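Local coordinates for protein exocyst complex component EXO70 (Saccharomyces cerevisiae, PDB 2B1E) that serves as a subunit of the exocyst, the complex that tethers secretory vesicles to sites of exocytosis, and contributes to the assembly of that complex, at residues T310-F323 against F371-L383. Residues are numbered along the deposited sequence; the frame is centred on the assembly and turned at random.
Sequences TEATVDTMSRLRKF and FISDCIDTLAVNL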
loop_
_atom_site.group_PDB
_atom_site.type_symbol
_atom_site.label_atom_id
_atom_site.label_comp_id
_atom_site.label_asym_id
_atom_site.label_seq_id
_atom_site.Cartn_x
_atom_site.Cartn_y
_atom_site.Cartn_z
ATOM N N THR A 310 -20.993 11.557 -14.952
ATOM C CA THR A 310 -21.362 12.137 -13.664
ATOM C C THR A 310 -20.127 12.369 -12.807
ATOM O O THR A 310 -19.046 11.841 -13.088
ATOM C CB THR A 310 -22.297 11.221 -12.850
ATOM O OG1 THR A 310 -21.566 10.063 -12.433
ATOM C CG2 THR A 310 -23.504 10.793 -13.681
ATOM N N GLU A 311 -20.298 13.147 -11.744
ATOM C CA GLU A 311 -19.195 13.430 -10.844
ATOM C C GLU A 311 -18.786 12.164 -10.104
ATOM O O GLU A 311 -17.637 12.026 -9.697
ATOM C CB GLU A 311 -19.591 14.540 -9.867
ATOM C CG GLU A 311 -19.976 15.838 -10.587
ATOM C CD GLU A 311 -20.241 17.002 -9.642
ATOM O OE1 GLU A 311 -21.173 16.903 -8.809
ATOM O OE2 GLU A 311 -19.514 18.020 -9.742
ATOM N N ALA A 312 -19.721 11.233 -9.934
ATOM C CA ALA A 312 -19.412 9.978 -9.255
ATOM C C ALA A 312 -18.325 9.291 -10.071
ATOM O O ALA A 312 -17.330 8.817 -9.533
ATOM C CB ALA A 312 -20.655 9.084 -9.177
ATOM N N THR A 313 -18.518 9.267 -11.380
ATOM C CA THR A 313 -17.568 8.639 -12.286
ATOM C C THR A 313 -16.238 9.391 -12.283
ATOM O O THR A 313 -15.179 8.783 -12.136
ATOM C CB THR A 313 -18.158 8.575 -13.714
ATOM O OG1 THR A 313 -19.324 7.741 -13.693
ATOM C CG2 THR A 313 -17.152 8.005 -14.703
ATOM N N VAL A 314 -16.298 10.711 -12.433
ATOM C CA VAL A 314 -15.086 11.521 -12.425
ATOM C C VAL A 314 -14.300 11.229 -11.147
ATOM O O VAL A 314 -13.111 10.938 -11.200
ATOM C CB VAL A 314 -15.408 13.037 -12.479
ATOM C CG1 VAL A 314 -14.115 13.844 -12.493
ATOM C CG2 VAL A 314 -16.229 13.355 -13.719
ATOM N N ASP A 315 -14.975 11.287 -10.004
ATOM C CA ASP A 315 -14.329 11.036 -8.719
ATOM C C ASP A 315 -13.760 9.628 -8.607
ATOM O O ASP A 315 -12.618 9.440 -8.182
ATOM C CB ASP A 315 -15.319 11.258 -7.573
ATOM C CG ASP A 315 -14.665 11.143 -6.201
ATOM O OD1 ASP A 315 -13.971 12.101 -5.793
ATOM O OD2 ASP A 315 -14.839 10.097 -5.535
ATOM N N THR A 316 -14.565 8.636 -8.975
ATOM C CA THR A 316 -14.134 7.246 -8.892
ATOM C C THR A 316 -12.860 6.957 -9.685
ATOM O O THR A 316 -11.976 6.251 -9.201
ATOM C CB THR A 316 -15.252 6.282 -9.365
ATOM O OG1 THR A 316 -16.400 6.434 -8.523
ATOM C CG2 THR A 316 -14.785 4.834 -9.284
ATOM N N MET A 317 -12.754 7.494 -10.895
ATOM C CA MET A 317 -11.564 7.232 -11.698
ATOM C C MET A 317 -10.341 7.995 -11.190
ATOM O O MET A 317 -9.224 7.477 -11.227
ATOM C CB MET A 317 -11.830 7.547 -13.170
ATOM C CG MET A 317 -12.871 6.624 -13.802
ATOM S SD MET A 317 -12.614 4.860 -13.464
ATOM C CE MET A 317 -13.656 4.607 -12.150
ATOM N N SER A 318 -10.547 9.213 -10.701
ATOM C CA SER A 318 -9.436 9.990 -10.167
ATOM C C SER A 318 -8.856 9.177 -9.011
ATOM O O SER A 318 -7.640 9.032 -8.878
ATOM C CB SER A 318 -9.926 11.344 -9.653
ATOM O OG SER A 318 -8.845 12.124 -9.163
ATOM N N ARG A 319 -9.746 8.635 -8.189
ATOM C CA ARG A 319 -9.354 7.825 -7.041
ATOM C C ARG A 319 -8.550 6.604 -7.485
ATOM O O ARG A 319 -7.463 6.343 -6.963
ATOM C CB ARG A 319 -10.601 7.388 -6.263
ATOM C CG ARG A 319 -10.342 6.415 -5.121
ATOM C CD ARG A 319 -9.445 7.002 -4.038
ATOM N NE ARG A 319 -10.002 8.207 -3.427
ATOM C CZ ARG A 319 -9.441 8.851 -2.408
ATOM N NH1 ARG A 319 -8.310 8.403 -1.881
ATOM N NH2 ARG A 319 -10.005 9.946 -1.914
ATOM N N LEU A 320 -9.088 5.853 -8.443
ATOM C CA LEU A 320 -8.394 4.673 -8.953
ATOM C C LEU A 320 -7.084 5.111 -9.608
ATOM O O LEU A 320 -6.077 4.397 -9.555
ATOM C CB LEU A 320 -9.272 3.931 -9.973
ATOM C CG LEU A 320 -10.536 3.257 -9.429
ATOM C CD1 LEU A 320 -11.296 2.587 -10.564
ATOM C CD2 LEU A 320 -10.154 2.233 -8.366
ATOM N N ARG A 321 -7.111 6.296 -10.212
ATOM C CA ARG A 321 -5.949 6.869 -10.882
ATOM C C ARG A 321 -4.830 7.103 -9.874
ATOM O O ARG A 321 -3.652 6.955 -10.195
ATOM C CB ARG A 321 -6.329 8.198 -11.543
ATOM C CG ARG A 321 -5.219 8.850 -12.372
ATOM C CD ARG A 321 -4.831 7.974 -13.549
ATOM N NE ARG A 321 -4.205 8.729 -14.633
ATOM C CZ ARG A 321 -2.932 9.113 -14.662
ATOM N NH1 ARG A 321 -2.110 8.816 -13.659
ATOM N NH2 ARG A 321 -2.480 9.801 -15.702
ATOM N N LYS A 322 -5.205 7.471 -8.654
ATOM C CA LYS A 322 -4.222 7.719 -7.610
ATOM C C LYS A 322 -3.725 6.386 -7.058
ATOM O O LYS A 322 -2.548 6.241 -6.721
ATOM C CB LYS A 322 -4.838 8.565 -6.494
ATOM C CG LYS A 322 -5.427 9.888 -6.974
ATOM C CD LYS A 322 -5.965 10.722 -5.820
ATOM C CE LYS A 322 -6.790 11.898 -6.323
ATOM N NZ LYS A 322 -6.036 12.759 -7.278
ATOM N N PHE A 323 -4.630 5.416 -6.975
ATOM C CA PHE A 323 -4.300 4.080 -6.493
ATOM C C PHE A 323 -3.217 3.485 -7.390
ATOM O O PHE A 323 -2.263 2.879 -6.908
ATOM C CB PHE A 323 -5.539 3.185 -6.542
ATOM C CG PHE A 323 -6.255 3.047 -5.232
ATOM C CD1 PHE A 323 -5.805 2.151 -4.269
ATOM C CD2 PHE A 323 -7.398 3.797 -4.967
ATOM C CE1 PHE A 323 -6.483 2.000 -3.060
ATOM C CE2 PHE A 323 -8.085 3.653 -3.760
ATOM C CZ PHE A 323 -7.627 2.752 -2.805
ATOM N N PHE A 371 -9.828 -6.116 -7.849
ATOM C CA PHE A 371 -10.262 -4.934 -7.110
ATOM C C PHE A 371 -10.641 -3.787 -8.041
ATOM O O PHE A 371 -11.675 -3.151 -7.864
ATOM C CB PHE A 371 -9.156 -4.447 -6.167
ATOM C CG PHE A 371 -9.442 -3.107 -5.550
ATOM C CD1 PHE A 371 -10.458 -2.962 -4.612
ATOM C CD2 PHE A 371 -8.731 -1.981 -5.949
ATOM C CE1 PHE A 371 -10.766 -1.713 -4.082
ATOM C CE2 PHE A 371 -9.033 -0.722 -5.425
ATOM C CZ PHE A 371 -10.054 -0.589 -4.488
ATOM N N ILE A 372 -9.789 -3.509 -9.022
ATOM C CA ILE A 372 -10.067 -2.424 -9.950
ATOM C C ILE A 372 -11.331 -2.740 -10.740
ATOM O O ILE A 372 -12.199 -1.884 -10.901
ATOM C CB ILE A 372 -8.898 -2.208 -10.931
ATOM C CG1 ILE A 372 -7.583 -2.088 -10.152
ATOM C CG2 ILE A 372 -9.141 -0.963 -11.769
ATOM C CD1 ILE A 372 -7.621 -1.094 -9.009
ATOM N N SER A 373 -11.424 -3.977 -11.222
ATOM C CA SER A 373 -12.578 -4.424 -11.992
ATOM C C SER A 373 -13.832 -4.377 -11.122
ATOM O O SER A 373 -14.908 -4.017 -11.596
ATOM C CB SER A 373 -12.351 -5.849 -12.518
ATOM O OG SER A 373 -11.388 -5.873 -13.567
ATOM N N ASP A 374 -13.691 -4.736 -9.850
ATOM C CA ASP A 374 -14.827 -4.709 -8.933
ATOM C C ASP A 374 -15.301 -3.269 -8.739
ATOM O O ASP A 374 -16.502 -3.012 -8.651
ATOM C CB ASP A 374 -14.447 -5.315 -7.579
ATOM C CG ASP A 374 -14.469 -6.831 -7.594
ATOM O OD1 ASP A 374 -14.851 -7.415 -8.629
ATOM O OD2 ASP A 374 -14.111 -7.439 -6.563
ATOM N N CYS A 375 -14.351 -2.339 -8.687
ATOM C CA CYS A 375 -14.666 -0.924 -8.523
ATOM C C CYS A 375 -15.466 -0.389 -9.709
ATOM O O CYS A 375 -16.447 0.339 -9.533
ATOM C CB CYS A 375 -13.379 -0.102 -8.366
ATOM S SG CYS A 375 -12.630 -0.146 -6.705
ATOM N N ILE A 376 -15.039 -0.742 -10.920
ATOM C CA ILE A 376 -15.728 -0.287 -12.119
ATOM C C ILE A 376 -17.103 -0.942 -12.213
ATOM O O ILE A 376 -18.062 -0.307 -12.645
ATOM C CB ILE A 376 -14.882 -0.573 -13.377
ATOM C CG1 ILE A 376 -13.579 0.230 -13.291
ATOM C CG2 ILE A 376 -15.642 -0.171 -14.634
ATOM C CD1 ILE A 376 -12.536 -0.173 -14.316
ATOM N N ASP A 377 -17.207 -2.203 -11.793
ATOM C CA ASP A 377 -18.498 -2.890 -11.801
ATOM C C ASP A 377 -19.451 -2.177 -10.842
ATOM O O ASP A 377 -20.633 -1.966 -11.147
ATOM C CB ASP A 377 -18.361 -4.340 -11.325
ATOM C CG ASP A 377 -17.946 -5.297 -12.429
ATOM O OD1 ASP A 377 -17.907 -4.893 -13.611
ATOM O OD2 ASP A 377 -17.666 -6.471 -12.100
ATOM N N THR A 378 -18.933 -1.826 -9.668
ATOM C CA THR A 378 -19.733 -1.165 -8.646
ATOM C C THR A 378 -20.228 0.189 -9.130
ATOM O O THR A 378 -21.366 0.569 -8.871
ATOM C CB THR A 378 -18.921 -0.997 -7.339
ATOM O OG1 THR A 378 -18.454 -2.285 -6.917
ATOM C CG2 THR A 378 -19.791 -0.386 -6.236
ATOM N N LEU A 379 -19.371 0.919 -9.830
ATOM C CA LEU A 379 -19.750 2.223 -10.365
ATOM C C LEU A 379 -20.889 2.089 -11.383
ATOM O O LEU A 379 -21.905 2.788 -11.303
ATOM C CB LEU A 379 -18.546 2.886 -11.042
ATOM C CG LEU A 379 -18.852 4.175 -11.811
ATOM C CD1 LEU A 379 -19.325 5.279 -10.846
ATOM C CD2 LEU A 379 -17.607 4.608 -12.554
ATOM N N ALA A 380 -20.712 1.191 -12.347
ATOM C CA ALA A 380 -21.714 0.985 -13.381
ATOM C C ALA A 380 -23.071 0.552 -12.829
ATOM O O ALA A 380 -24.090 1.169 -13.140
ATOM C CB ALA A 380 -21.211 -0.040 -14.410
ATOM N N VAL A 381 -23.089 -0.498 -12.008
ATOM C CA VAL A 381 -24.345 -1.000 -11.456
ATOM C C VAL A 381 -25.041 0.014 -10.543
ATOM O O VAL A 381 -26.259 0.165 -10.595
ATOM C CB VAL A 381 -24.135 -2.337 -10.686
ATOM C CG1 VAL A 381 -23.338 -2.099 -9.420
ATOM C CG2 VAL A 381 -25.480 -2.969 -10.357
ATOM N N ASN A 382 -24.281 0.711 -9.705
ATOM C CA ASN A 382 -24.882 1.708 -8.818
ATOM C C ASN A 382 -25.418 2.908 -9.596
ATOM O O ASN A 382 -26.447 3.480 -9.234
ATOM C CB ASN A 382 -23.880 2.130 -7.756
ATOM C CG ASN A 382 -23.859 1.163 -6.596
ATOM O OD1 ASN A 382 -24.661 1.284 -5.670
ATOM N ND2 ASN A 382 -22.969 0.175 -6.656
ATOM N N LEU A 383 -24.733 3.293 -10.667
ATOM C CA LEU A 383 -25.251 4.378 -11.486
ATOM C C LEU A 383 -26.533 3.861 -12.141
ATOM O O LEU A 383 -27.485 4.615 -12.331
ATOM C CB LEU A 383 -24.264 4.784 -12.575
ATOM C CG LEU A 383 -23.115 5.701 -12.166
ATOM C CD1 LEU A 383 -22.202 5.930 -13.353
ATOM C CD2 LEU A 383 -23.672 7.023 -11.636
#
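Helix 311-323 and the 371-383 part of helix 364-391 run antiparallel (173° between their directions), their axes 10.7 Å apart at closest approach; the CA atoms of T313 and L379, and of L320 and I372, come nearest each other. Packing is knobs-into-holes from both sides. L320 drops among F371, I372, C375 and I376; its CD2 meets C375 SG at 3.8 Å, while CD1 lies against C375 CB and reaches on to I376 CG1. In return L379 enters the hole formed by A312, T313, T316 and M317. CG anti to the backbone N (chi1 172°) carries its isobutyl end across T313 at about a right angle: both methyls rest against T313 OG1, CD1 also reaching T316 OG1 and CD2 also M317 CE, 4.0 Å away. Replacing L379 by alanine would probably leave the hole between T313 and M317 unfilled and the M317 methyl without its leucine neighbour. These are neighbouring helices of the elongated, all-helical rod of Exo70, with helices 268-299 and 410-429 packed alongside. T313 OG1, 3.4 Å from L383 CD1, is buried among leucine methyls but is hydrogen-bonded to N420. T316 OG1 donates to A312 O at 2.8 Å, on the opposite face of that carbonyl from T316 N, which satisfies a hydroxyl set beside L379. At the other end F371 points its edge at the face of F323, centroids 5.6 Å apart and planes at 56°; F286 of helix 268-299 meets both rings. L383 slides past T310, the N-cap residue, with CD2 3.8 Å from its OG1.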